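Local coordinates for protein beta sliding clamp (Bartonella birtlesii LL-WM9, PDB 6PTR) that probably encircles DNA as a ring-shaped head-to-tail homodimer, tethering DNA polymerases for processive replication, and here binds the antibiotic griselimycin, at residues C[152-157]-C[187-192]; C[340-345]-C[374-379]; C[163-168]-C[183-188]; C[261-266]-C[361-366]; C[146-151]-C[191-196]. One frame throughout, in Å; residues are numbered along the deposited sequence. Where two conformers were deposited one is given.

Contact 1: residues C[152-157]-C[187-192]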
# COMPACT_ATOMS: atom_id res chain seq x y z
N THR C 152 5.84 9.62 -22.92
CA THR C 152 6.97 10.41 -22.45
C THR C 152 7.05 10.58 -20.94
O THR C 152 8.16 10.81 -20.43
CB THR C 152 6.95 11.80 -23.10
OG1 THR C 152 5.65 12.39 -22.94
CG2 THR C 152 7.26 11.68 -24.59
N GLN C 153 5.94 10.48 -20.20
CA GLN C 153 5.97 10.80 -18.77
C GLN C 153 7.00 9.96 -18.00
O GLN C 153 7.69 10.47 -17.11
CB GLN C 153 4.58 10.60 -18.17
CG GLN C 153 4.53 10.91 -16.72
CD GLN C 153 3.16 10.61 -16.16
OE1 GLN C 153 2.42 9.82 -16.75
NE2 GLN C 153 2.82 11.23 -15.04
N PHE C 154 7.09 8.66 -18.30
CA PHE C 154 7.95 7.80 -17.50
C PHE C 154 9.41 8.22 -17.56
O PHE C 154 10.17 7.90 -16.63
CB PHE C 154 7.85 6.34 -17.97
CG PHE C 154 8.65 6.06 -19.20
CD1 PHE C 154 8.23 6.52 -20.45
CD2 PHE C 154 9.86 5.37 -19.12
CE1 PHE C 154 8.98 6.29 -21.60
CE2 PHE C 154 10.60 5.13 -20.24
CZ PHE C 154 10.19 5.59 -21.48
N ALA C 155 9.84 8.92 -18.61
CA ALA C 155 11.27 9.23 -18.74
C ALA C 155 11.66 10.54 -18.07
O ALA C 155 12.84 10.90 -18.07
CB ALA C 155 11.68 9.27 -20.22
N ILE C 156 10.70 11.27 -17.50
CA ILE C 156 11.00 12.57 -16.90
C ILE C 156 11.92 12.40 -15.71
O ILE C 156 11.73 11.50 -14.87
CB ILE C 156 9.71 13.28 -16.45
CG1 ILE C 156 8.79 13.58 -17.61
CG2 ILE C 156 10.05 14.55 -15.68
CD1 ILE C 156 7.42 14.01 -17.11
N SER C 157 12.90 13.30 -15.61
CA SER C 157 13.78 13.33 -14.46
C SER C 157 13.03 13.74 -13.21
O SER C 157 12.15 14.61 -13.24
CB SER C 157 14.92 14.32 -14.71
OG SER C 157 15.84 14.33 -13.61
N GLY C 187 18.58 11.84 -18.60
CA GLY C 187 19.99 11.66 -18.85
C GLY C 187 20.40 10.23 -19.10
O GLY C 187 21.56 9.98 -19.45
N HIS C 188 19.48 9.27 -18.93
CA HIS C 188 19.77 7.86 -19.17
C HIS C 188 18.78 7.27 -20.16
O HIS C 188 19.18 6.55 -21.07
CB HIS C 188 19.73 7.09 -17.85
CG HIS C 188 20.79 7.53 -16.90
ND1 HIS C 188 20.54 8.38 -15.85
CD2 HIS C 188 22.13 7.30 -16.89
CE1 HIS C 188 21.68 8.62 -15.20
NE2 HIS C 188 22.65 7.97 -15.81
N ARG C 189 17.50 7.56 -19.93
CA ARG C 189 16.40 7.21 -20.83
C ARG C 189 15.97 8.48 -21.56
O ARG C 189 16.01 9.57 -21.00
CB ARG C 189 15.19 6.66 -20.04
CG ARG C 189 15.50 5.53 -19.05
CD ARG C 189 14.33 5.28 -18.09
NE ARG C 189 14.25 6.31 -17.05
CZ ARG C 189 13.34 6.31 -16.09
NH1 ARG C 189 12.43 5.35 -16.02
NH2 ARG C 189 13.33 7.29 -15.19
N LEU C 190 15.55 8.33 -22.81
CA LEU C 190 14.92 9.46 -23.49
C LEU C 190 13.73 8.94 -24.26
O LEU C 190 13.79 7.85 -24.85
CB LEU C 190 15.87 10.18 -24.45
CG LEU C 190 15.24 11.33 -25.26
CD1 LEU C 190 16.25 12.48 -25.44
CD2 LEU C 190 14.75 10.88 -26.61
N ALA C 191 12.64 9.72 -24.27
CA ALA C 191 11.46 9.36 -25.04
C ALA C 191 11.11 10.52 -25.96
O ALA C 191 11.19 11.68 -25.55
CB ALA C 191 10.24 9.05 -24.12
N GLN C 192 10.77 10.20 -27.21
CA GLN C 192 10.39 11.19 -28.20
C GLN C 192 9.14 10.72 -28.91
O GLN C 192 9.11 9.61 -29.44
CB GLN C 192 11.51 11.39 -29.24
CG GLN C 192 11.12 12.36 -30.34
CD GLN C 192 12.20 12.51 -31.40
OE1 GLN C 192 13.13 13.28 -31.23
NE2 GLN C 192 12.07 11.79 -32.50
O HOH W 1 9.93 6.11 -14.21
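Thr152, Phe154 and Ala155 close on Arg189 and Ala191 in a buried, largely apolar contact between the chain leaving helix 142-152 and strand 189-196 of the central domain. The Ala191 methyl is at its heart. Phe154 CE1 reaches Ala191 CB at 3.9 Å, Ala155 CB lies 4.2 Å from the same atom, and Thr152 packs both its CA and its CG2 methyl there, with CG2 4.0 Å from Ala191 CB. The Thr152 hydroxyl instead turns back to Leu148 O within its own helix. With CG between the backbone N and the carbonyl carbon (chi1 79°), the Phe154 ring folds over the next residue, and Ala155 CB sits above the ring centre. The other end is polar. In one of its two modelled conformers, Arg189 sets its guanidinium 86° from the Phe154 ring plane. Phe154 O lies over a guanidinium face, 3.5 Å from Arg189 NH1 but poorly angled for a direct bond. Water 1 makes the link, donating to Phe154 O at 3.0 Å and accepting from Arg189 NH1 at 3.2 Å. Asp341 and Asp186 pair with the two terminal nitrogens of Arg189. Strand 189-196 runs between strands 179-185 and 372-376, and Phe154 extends the contact to Asp341 and Gln345 of helix 336-345.

Contact 2: residues C[340-345]-C[374-379]; sequences LDIAGQ and YVLMPV
Polar contact is concentrated where Gln345 meets the hydroxyl of Tyr374. Gln345 NE2 donates to Tyr374 OH at 3.1 Å with an N-H...O angle of 156°, the oxygen tilted slightly from the amide plane. A bend at chi2 (-70°) swings the amide across the end of the tyrosine, its plane perpendicular to the ring. Gln345 NE2 also bonds to Asp150 O in the central domain, its stronger partner. Water 2, in the ring plane at the edge of Tyr374, lies 2.8 Å from Tyr374 OH and donates to Gln345 O at 2.9 Å, so amide and water together hold the phenol. Helix segment 340-345 and strand segment 374-376 run nearly antiparallel (167°), their axes 10.1 Å apart at the closest: the helix-on-sheet layer of the C-terminal domain, in a fold whose helices line the DNA channel and whose sheets form the outside. Apolar contact comes from the two branches of Ile342. Its CG2 rests 3.9 Å from Tyr374 CB, approaching the ring obliquely, while CD1 reaches Leu376 CB at 3.8 Å. Gln345 CB adds to this, 3.6 Å from Tyr374 CZ. Val375 points away from the helix and packs on an apolar side chain of the bound peptide.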
# COMPACT_ATOMS: atom_id res chain seq x y z
N LEU C 340 13.07 -2.55 -18.40
CA LEU C 340 11.68 -2.92 -18.17
C LEU C 340 10.75 -1.73 -18.39
O LEU C 340 9.65 -1.88 -18.94
CB LEU C 340 11.51 -3.48 -16.77
CG LEU C 340 12.24 -4.83 -16.61
CD1 LEU C 340 12.18 -5.29 -15.18
CD2 LEU C 340 11.61 -5.86 -17.54
N ASP C 341 11.19 -0.53 -18.00
CA ASP C 341 10.38 0.66 -18.26
C ASP C 341 10.08 0.80 -19.75
O ASP C 341 8.93 1.00 -20.15
CB ASP C 341 11.09 1.93 -17.76
CG ASP C 341 11.18 2.01 -16.25
OD1 ASP C 341 10.38 1.34 -15.54
OD2 ASP C 341 12.04 2.77 -15.77
N ILE C 342 11.11 0.67 -20.60
CA ILE C 342 10.89 0.87 -22.02
C ILE C 342 10.13 -0.30 -22.63
O ILE C 342 9.23 -0.10 -23.46
CB ILE C 342 12.24 1.12 -22.71
CG1 ILE C 342 12.81 2.45 -22.23
CG2 ILE C 342 12.07 1.11 -24.23
CD1 ILE C 342 14.31 2.62 -22.56
N ALA C 343 10.44 -1.53 -22.22
CA ALA C 343 9.64 -2.66 -22.69
C ALA C 343 8.16 -2.46 -22.36
O ALA C 343 7.29 -2.79 -23.18
CB ALA C 343 10.16 -3.96 -22.07
N GLY C 344 7.87 -1.91 -21.18
CA GLY C 344 6.50 -1.59 -20.81
C GLY C 344 5.83 -0.54 -21.67
O GLY C 344 4.60 -0.48 -21.69
N GLN C 345 6.60 0.29 -22.37
CA GLN C 345 6.00 1.30 -23.25
C GLN C 345 5.46 0.72 -24.54
O GLN C 345 4.58 1.32 -25.17
CB GLN C 345 7.03 2.38 -23.61
CG GLN C 345 7.45 3.19 -22.42
CD GLN C 345 6.34 4.08 -21.96
OE1 GLN C 345 5.75 3.86 -20.91
NE2 GLN C 345 6.04 5.10 -22.76
N TYR C 374 12.50 5.46 -28.36
CA TYR C 374 13.14 5.57 -27.07
C TYR C 374 14.64 5.42 -27.26
O TYR C 374 15.11 4.73 -28.17
CB TYR C 374 12.62 4.51 -26.10
CG TYR C 374 11.13 4.60 -25.98
CD1 TYR C 374 10.56 5.60 -25.18
CD2 TYR C 374 10.30 3.76 -26.70
CE1 TYR C 374 9.20 5.73 -25.08
CE2 TYR C 374 8.91 3.88 -26.61
CZ TYR C 374 8.38 4.88 -25.80
OH TYR C 374 7.02 5.01 -25.70
N VAL C 375 15.39 6.10 -26.41
CA VAL C 375 16.84 5.96 -26.38
C VAL C 375 17.26 5.55 -24.98
O VAL C 375 16.74 6.07 -23.98
CB VAL C 375 17.53 7.27 -26.81
CG1 VAL C 375 19.05 7.09 -26.88
CG2 VAL C 375 17.00 7.76 -28.14
N LEU C 376 18.21 4.62 -24.89
CA LEU C 376 18.68 4.20 -23.58
C LEU C 376 20.20 4.11 -23.59
O LEU C 376 20.78 3.44 -24.45
CB LEU C 376 18.08 2.84 -23.20
CG LEU C 376 18.51 2.30 -21.84
CD1 LEU C 376 18.04 3.23 -20.74
CD2 LEU C 376 17.95 0.90 -21.66
N MET C 377 20.84 4.78 -22.61
CA MET C 377 22.29 4.72 -22.50
C MET C 377 22.71 3.40 -21.85
O MET C 377 22.08 2.96 -20.88
CB MET C 377 22.81 5.88 -21.65
CG MET C 377 24.34 6.15 -21.82
SD MET C 377 24.69 6.66 -23.52
CE MET C 377 26.47 6.80 -23.43
N PRO C 378 23.75 2.75 -22.34
CA PRO C 378 24.24 1.54 -21.66
C PRO C 378 24.97 1.88 -20.37
O PRO C 378 25.26 3.04 -20.06
CB PRO C 378 25.20 0.91 -22.66
CG PRO C 378 25.57 2.00 -23.60
CD PRO C 378 24.37 2.94 -23.65
N VAL C 379 25.31 0.82 -19.63
CA VAL C 379 26.18 0.94 -18.46
C VAL C 379 27.31 -0.08 -18.64
O VAL C 379 27.15 -1.08 -19.34
CB VAL C 379 25.44 0.68 -17.12
CG1 VAL C 379 24.24 1.66 -16.95
CG2 VAL C 379 24.96 -0.76 -17.02
O HOH W 2 5.42 3.26 -27.13

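Contact 3: residues C[163-168]-C[183-188]; sequences YYLNGI and VATDGH
Where the beta hairpin of strands 167-173 and 179-185 opens at its end, Leu165, Gly167 and Ile168 face the segment from Val183 to Gly187, and a water fills in for a direct backbone rung. Water 3 accepts from Thr185 N at 2.8 Å and sits 2.7 Å from Gly167 O and 2.9 Å from Leu165 O. One step further in, Ile168 and Ala184 form a non-hydrogen-bonded antiparallel pair, in which Ile168 CA makes a CA-H...O contact of 3.5 Å with Val183 O and Ile168 CG1 touches the Ala184 methyl. Leu165 covers the opened end. Its CD2 meets Thr185 CG2 at 4.0 Å, and its CD1 reaches over the backbone towards Gly187 N, 4.3 Å away. Thr185 holds OG1 anti to its backbone N (chi1 -176°), from where it accepts from Gly187 N at 3.1 Å: an ST turn, whose hydroxyl also bonds to Arg189 O. An Asx turn follows, Asp186 OD1 accepting from His188 N at 2.9 Å. Together the two turns shape the bend at Gly187, whose backbone hydrogen-bonds to the bound peptide, while Tyr164 and Thr185 pack on peptide side chains. Behind the hairpin, Ile168 rests on Leu149 and Thr152 of helix 142-152. Beside it, Ala184 pairs with Ala191 of strand 189-196, and Val183 lies against Leu190 and Gln192.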
# COMPACT_ATOMS: atom_id res chain seq x y z
N TYR C 163 16.91 20.56 -12.87
CA TYR C 163 15.53 21.05 -12.79
C TYR C 163 14.88 21.22 -14.16
O TYR C 163 13.67 21.00 -14.29
CB TYR C 163 15.46 22.37 -12.01
CG TYR C 163 15.80 23.59 -12.83
CD1 TYR C 163 14.80 24.41 -13.36
CD2 TYR C 163 17.12 23.92 -13.09
CE1 TYR C 163 15.11 25.53 -14.13
CE2 TYR C 163 17.45 25.03 -13.86
CZ TYR C 163 16.44 25.83 -14.38
OH TYR C 163 16.79 26.92 -15.13
N TYR C 164 15.64 21.58 -15.20
CA TYR C 164 14.97 21.76 -16.48
C TYR C 164 14.83 20.46 -17.25
O TYR C 164 14.33 20.48 -18.37
CB TYR C 164 15.64 22.83 -17.36
CG TYR C 164 17.13 22.74 -17.58
CD1 TYR C 164 17.67 21.79 -18.44
CD2 TYR C 164 17.98 23.65 -16.97
CE1 TYR C 164 19.06 21.73 -18.66
CE2 TYR C 164 19.35 23.60 -17.17
CZ TYR C 164 19.89 22.64 -18.02
OH TYR C 164 21.25 22.61 -18.22
N LEU C 165 15.29 19.34 -16.67
CA LEU C 165 14.89 18.02 -17.13
C LEU C 165 13.66 17.50 -16.40
O LEU C 165 13.16 16.43 -16.74
CB LEU C 165 16.04 17.00 -16.96
CG LEU C 165 17.32 17.24 -17.77
CD1 LEU C 165 18.18 15.99 -17.73
CD2 LEU C 165 17.01 17.61 -19.20
N ASN C 166 13.16 18.23 -15.40
CA ASN C 166 12.02 17.77 -14.60
C ASN C 166 10.71 18.19 -15.26
O ASN C 166 9.85 18.82 -14.67
CB ASN C 166 12.10 18.33 -13.17
CG ASN C 166 12.97 17.46 -12.24
OD1 ASN C 166 12.49 16.95 -11.22
ND2 ASN C 166 14.23 17.28 -12.61
N GLY C 167 10.57 17.82 -16.53
CA GLY C 167 9.35 18.15 -17.25
C GLY C 167 9.48 17.62 -18.66
O GLY C 167 10.43 16.90 -18.97
N ILE C 168 8.53 18.00 -19.50
CA ILE C 168 8.48 17.53 -20.89
C ILE C 168 8.69 18.71 -21.81
O ILE C 168 8.06 19.76 -21.64
CB ILE C 168 7.15 16.84 -21.21
CG1 ILE C 168 7.01 15.54 -20.42
CG2 ILE C 168 7.04 16.58 -22.73
CD1 ILE C 168 5.66 14.84 -20.68
N VAL C 183 9.37 15.58 -25.84
CA VAL C 183 10.57 14.85 -25.45
C VAL C 183 10.72 14.91 -23.94
O VAL C 183 10.53 15.97 -23.32
CB VAL C 183 11.84 15.41 -26.14
CG1 VAL C 183 13.11 14.74 -25.56
CG2 VAL C 183 11.78 15.17 -27.65
N ALA C 184 11.09 13.78 -23.34
CA ALA C 184 11.47 13.76 -21.94
C ALA C 184 12.72 12.92 -21.78
O ALA C 184 12.92 11.92 -22.48
CB ALA C 184 10.36 13.17 -21.04
N THR C 185 13.55 13.31 -20.83
CA THR C 185 14.74 12.53 -20.55
C THR C 185 15.17 12.77 -19.12
O THR C 185 14.88 13.81 -18.52
CB THR C 185 15.85 12.89 -21.53
OG1 THR C 185 16.99 12.04 -21.30
CG2 THR C 185 16.28 14.33 -21.32
N ASP C 186 15.87 11.78 -18.57
CA ASP C 186 16.52 11.91 -17.28
C ASP C 186 18.03 11.77 -17.39
O ASP C 186 18.70 11.59 -16.37
CB ASP C 186 15.94 10.88 -16.30
CG ASP C 186 16.22 9.44 -16.72
OD1 ASP C 186 16.87 9.21 -17.77
OD2 ASP C 186 15.76 8.55 -15.99
N GLY C 187 18.58 11.84 -18.60
CA GLY C 187 19.99 11.66 -18.85
C GLY C 187 20.40 10.23 -19.10
O GLY C 187 21.56 9.98 -19.45
N HIS C 188 19.48 9.27 -18.93
CA HIS C 188 19.77 7.86 -19.17
C HIS C 188 18.78 7.27 -20.16
O HIS C 188 19.18 6.55 -21.07
CB HIS C 188 19.73 7.09 -17.85
CG HIS C 188 20.79 7.53 -16.90
ND1 HIS C 188 20.54 8.38 -15.85
CD2 HIS C 188 22.13 7.30 -16.89
CE1 HIS C 188 21.68 8.62 -15.20
NE2 HIS C 188 22.65 7.97 -15.81
O HOH W 3 12.85 15.74 -19.55

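Contact 4: residues C[261-266]-C[361-366]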
# COMPACT_ATOMS: atom_id res chain seq x y z
N ARG C 261 20.95 15.63 -30.53
CA ARG C 261 22.31 15.12 -30.63
C ARG C 261 22.44 13.70 -30.08
O ARG C 261 23.41 13.02 -30.43
CB ARG C 261 23.26 16.03 -29.87
CG ARG C 261 23.37 17.42 -30.45
CD ARG C 261 24.63 18.06 -29.96
NE ARG C 261 24.59 19.51 -30.12
CZ ARG C 261 25.68 20.26 -30.07
NH1 ARG C 261 26.85 19.68 -29.87
NH2 ARG C 261 25.59 21.58 -30.21
N VAL C 262 21.51 13.25 -29.22
CA VAL C 262 21.70 11.93 -28.60
C VAL C 262 20.93 10.82 -29.29
O VAL C 262 21.10 9.65 -28.91
CB VAL C 262 21.34 11.93 -27.10
CG1 VAL C 262 21.97 13.11 -26.41
CG2 VAL C 262 19.82 11.89 -26.86
N ILE C 263 20.12 11.13 -30.29
CA ILE C 263 19.29 10.09 -30.89
C ILE C 263 20.11 9.41 -31.98
O ILE C 263 20.45 10.04 -32.99
CB ILE C 263 17.97 10.69 -31.42
CG1 ILE C 263 17.19 11.29 -30.25
CG2 ILE C 263 17.15 9.62 -32.14
CD1 ILE C 263 15.86 11.89 -30.63
N PRO C 264 20.50 8.16 -31.79
CA PRO C 264 21.43 7.54 -32.73
C PRO C 264 20.67 7.05 -33.96
O PRO C 264 19.94 6.06 -33.90
CB PRO C 264 22.02 6.37 -31.92
CG PRO C 264 20.96 5.99 -30.98
CD PRO C 264 20.10 7.24 -30.71
N LEU C 265 20.80 7.78 -35.05
CA LEU C 265 20.14 7.32 -36.26
C LEU C 265 21.04 6.45 -37.12
O LEU C 265 20.55 5.85 -38.08
CB LEU C 265 19.62 8.52 -37.06
CG LEU C 265 18.54 9.32 -36.32
CD1 LEU C 265 18.00 10.45 -37.18
CD2 LEU C 265 17.39 8.41 -35.81
N GLY C 266 22.31 6.34 -36.78
CA GLY C 266 23.23 5.52 -37.54
C GLY C 266 23.55 4.15 -36.99
O GLY C 266 24.35 3.44 -37.60
N PRO C 361 24.63 4.98 -27.14
CA PRO C 361 23.19 4.89 -26.89
C PRO C 361 22.51 3.89 -27.80
O PRO C 361 22.87 3.74 -28.97
CB PRO C 361 22.69 6.32 -27.19
CG PRO C 361 23.85 7.18 -27.10
CD PRO C 361 25.07 6.35 -27.43
N ALA C 362 21.50 3.21 -27.26
CA ALA C 362 20.68 2.26 -28.00
C ALA C 362 19.38 2.94 -28.37
O ALA C 362 18.83 3.70 -27.57
CB ALA C 362 20.38 1.03 -27.15
N LEU C 363 18.89 2.66 -29.57
CA LEU C 363 17.60 3.16 -30.05
C LEU C 363 16.61 2.01 -29.98
O LEU C 363 16.86 0.94 -30.55
CB LEU C 363 17.74 3.67 -31.47
CG LEU C 363 16.55 4.22 -32.28
CD1 LEU C 363 16.05 5.49 -31.70
CD2 LEU C 363 16.97 4.47 -33.73
N ILE C 364 15.48 2.23 -29.29
CA ILE C 364 14.52 1.16 -29.00
C ILE C 364 13.13 1.57 -29.47
O ILE C 364 12.74 2.74 -29.35
CB ILE C 364 14.49 0.81 -27.50
CG1 ILE C 364 15.87 0.37 -27.01
CG2 ILE C 364 13.44 -0.26 -27.21
CD1 ILE C 364 15.98 0.32 -25.52
N ARG C 365 12.38 0.60 -29.98
CA ARG C 365 11.02 0.86 -30.43
C ARG C 365 10.27 -0.44 -30.63
O ARG C 365 10.86 -1.53 -30.72
CB ARG C 365 11.01 1.68 -31.72
CG ARG C 365 11.91 1.12 -32.78
CD ARG C 365 11.46 1.58 -34.14
NE ARG C 365 11.68 3.01 -34.34
CZ ARG C 365 12.79 3.52 -34.85
NH1 ARG C 365 13.78 2.72 -35.21
NH2 ARG C 365 12.91 4.83 -35.01
N ASP C 366 8.94 -0.32 -30.63
CA ASP C 366 8.09 -1.34 -31.23
C ASP C 366 8.48 -1.51 -32.68
O ASP C 366 8.57 -0.53 -33.42
CB ASP C 366 6.62 -0.91 -31.16
CG ASP C 366 5.90 -1.48 -29.96
OD1 ASP C 366 6.21 -2.62 -29.56
OD2 ASP C 366 5.03 -0.77 -29.43
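In place of flat aromatic groups, two puckered proline rings meet here, Pro264 and Pro361, touching through single corners. Pro264 CG approaches Pro361 CB at 4.2 Å and comes closer, 3.6 Å, to Pro361 O. The same Pro264 CG is 4.0 Å from Leu363 CB, so this one corner touches both the carbonyl O of Pro361 and the Leu363 side chain. At the other proline, the CB-CG edge of Pro361 lies against Val262 O, both atoms 4.1 Å away. Leu363 carries the rest of the contact. With CG anti to the backbone N (chi1 178°), its methyls fan out over the loop: CD2 lies 3.4 Å from Pro264 O, and CD1 lies 4.3 Å from Ile263 CG2. Leu265, largely exposed, closes the margin with its CD2 methyl near Leu363 CD2. Between the segments the contact is van der Waals packing, and Pro361 O takes its hydrogen bond from Asn267 ND2 instead. The loop 261-266 leads from the central domain into the C-terminal one, and the groove between these domains is the usual docking site for partner proteins in this family. Griselimycin occupies it here: Val262 and Pro361 both pack on apolar side chains of the peptide. Strand 362-366 runs between 350-355 and 372-376. Pro264 and Pro361 both touch Val375 of the latter, Ile263 and Leu363 both touch Leu373, and Val262 reaches across to Leu190 of strand 189-196.

Contact 5: residues C[146-151]-C[191-196]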
# COMPACT_ATOMS: atom_id res chain seq x y z
N LYS C 146 -3.40 12.26 -24.29
CA LYS C 146 -3.02 11.17 -23.40
C LYS C 146 -1.94 10.30 -24.02
O LYS C 146 -1.02 9.86 -23.33
CB LYS C 146 -4.24 10.33 -23.06
CG LYS C 146 -3.94 9.21 -22.09
CD LYS C 146 -5.19 8.40 -21.80
CE LYS C 146 -4.96 7.35 -20.71
NZ LYS C 146 -3.97 6.32 -21.09
N HIS C 147 -2.07 10.00 -25.31
CA HIS C 147 -1.07 9.20 -26.00
C HIS C 147 0.29 9.88 -25.94
O HIS C 147 1.30 9.23 -25.63
CB HIS C 147 -1.50 8.98 -27.45
CG HIS C 147 -0.45 8.33 -28.30
ND1 HIS C 147 -0.05 7.03 -28.13
CD2 HIS C 147 0.29 8.82 -29.32
CE1 HIS C 147 0.89 6.74 -29.01
NE2 HIS C 147 1.11 7.81 -29.75
N LEU C 148 0.35 11.18 -26.22
CA LEU C 148 1.63 11.88 -26.19
C LEU C 148 2.26 11.82 -24.80
O LEU C 148 3.46 11.57 -24.66
CB LEU C 148 1.45 13.34 -26.62
CG LEU C 148 0.82 13.55 -27.99
CD1 LEU C 148 0.42 15.00 -28.17
CD2 LEU C 148 1.80 13.13 -29.08
N LEU C 149 1.45 12.05 -23.76
CA LEU C 149 1.98 12.03 -22.40
C LEU C 149 2.33 10.61 -21.97
O LEU C 149 3.32 10.40 -21.25
CB LEU C 149 0.97 12.64 -21.43
CG LEU C 149 0.70 14.12 -21.70
CD1 LEU C 149 -0.44 14.65 -20.84
CD2 LEU C 149 1.96 14.96 -21.47
N ASP C 150 1.53 9.62 -22.38
CA ASP C 150 1.84 8.22 -22.08
C ASP C 150 3.17 7.79 -22.67
O ASP C 150 3.87 6.95 -22.09
CB ASP C 150 0.75 7.29 -22.61
CG ASP C 150 -0.46 7.21 -21.70
OD1 ASP C 150 -0.35 7.54 -20.50
OD2 ASP C 150 -1.52 6.78 -22.21
N CYS C 151 3.53 8.32 -23.84
CA CYS C 151 4.82 7.95 -24.44
C CYS C 151 6.02 8.55 -23.70
O CYS C 151 7.13 8.03 -23.86
CB CYS C 151 4.89 8.40 -25.89
SG CYS C 151 3.83 7.52 -27.05
N ALA C 191 12.64 9.72 -24.27
CA ALA C 191 11.46 9.36 -25.04
C ALA C 191 11.11 10.52 -25.96
O ALA C 191 11.19 11.68 -25.55
CB ALA C 191 10.24 9.05 -24.12
N GLN C 192 10.77 10.20 -27.21
CA GLN C 192 10.39 11.19 -28.20
C GLN C 192 9.14 10.72 -28.91
O GLN C 192 9.11 9.61 -29.44
CB GLN C 192 11.51 11.39 -29.24
CG GLN C 192 11.12 12.36 -30.34
CD GLN C 192 12.20 12.51 -31.40
OE1 GLN C 192 13.13 13.28 -31.23
NE2 GLN C 192 12.07 11.79 -32.50
N VAL C 193 8.11 11.57 -28.94
CA VAL C 193 6.89 11.26 -29.69
C VAL C 193 6.51 12.46 -30.55
O VAL C 193 6.59 13.61 -30.09
CB VAL C 193 5.73 10.85 -28.76
CG1 VAL C 193 5.41 11.94 -27.71
CG2 VAL C 193 4.50 10.45 -29.59
N ASP C 194 6.10 12.19 -31.78
CA ASP C 194 5.68 13.17 -32.77
C ASP C 194 4.22 12.95 -33.15
O ASP C 194 3.74 11.81 -33.14
CB ASP C 194 6.50 13.08 -34.07
CG ASP C 194 7.93 13.52 -33.89
OD1 ASP C 194 8.20 14.29 -32.97
OD2 ASP C 194 8.79 13.09 -34.68
N MET C 195 3.55 14.04 -33.52
CA MET C 195 2.32 13.96 -34.30
C MET C 195 2.31 15.10 -35.30
O MET C 195 3.03 16.09 -35.16
CB MET C 195 1.07 14.05 -33.42
CG MET C 195 0.90 15.39 -32.78
SD MET C 195 -0.62 15.50 -31.80
CE MET C 195 -1.83 15.73 -33.10
N GLU C 196 1.47 14.95 -36.34
CA GLU C 196 1.20 16.06 -37.23
C GLU C 196 0.61 17.20 -36.41
O GLU C 196 -0.33 16.99 -35.64
CB GLU C 196 0.24 15.64 -38.34
CG GLU C 196 -0.08 16.76 -39.31
CD GLU C 196 -0.71 16.25 -40.60
OE1 GLU C 196 -0.33 15.16 -41.07
OE2 GLU C 196 -1.59 16.96 -41.15
O HOH W 4 1.88 9.93 -32.10
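Leu148 O accepts from Thr152 OG1 and, weakly, from Cys151 N, and has the CG1 methyl of Val193 against it at 3.6 Å. This is the helix-on-sheet layer of the central domain: segments 146-151 and 191-196 run nearly antiparallel (161°), their axes 8.3 Å apart at the closest. Val193 points into the helix and meets both Leu148 and Cys151. Chi1 of 57° puts CG1 between the backbone N and the carbonyl carbon, against Leu148 O, and sends CG2 to Leu148 CD2 at 3.8 Å and Cys151 SG at 3.9 Å. Leu148 crosses the valine at about a right angle and spends its second methyl on the next inward residue of the strand, CD1 lying 3.8 Å from Met195 SD. Beyond them Leu148 also meets Leu182 of strand 179-185, and Cys151 and Val193 both touch Val372. Cys151 SG lies over one face of the His147 ring. Water 4, in the plane of that ring, accepts a weak bond from His147 NE2 and donates to Asp194 O at 2.8 Å, bridging helix and strand. Flanking the contact on the helix, Lys146 NZ forms a salt bridge with Asp150, meeting the syn lone pair of OD2 at 2.7 Å.

All five contacts reach one eight-stranded antiparallel sheet that runs from the central into the C-terminal domain. Strands 189-196 and 372-376 meet at the seam, where contacts 1 and 2, centres about 9 Å apart, share the salt bridge Arg189 NH1 to Asp341 OD2 at 2.6 Å. Contact 5 continues contact 1 along strand 189-196, and contact 3 adds the neighbouring hairpin, its centre about 6 Å from that of contact 1. Contact 4 lies beside contact 2, with a probable backbone hydrogen bond from Ile364 N to Tyr374 O, 2.8 Å. Contacts 3 and 4 do not touch (centres about 17 Å apart), yet residues of both, and of contacts 1 and 2, pack on griselimycin.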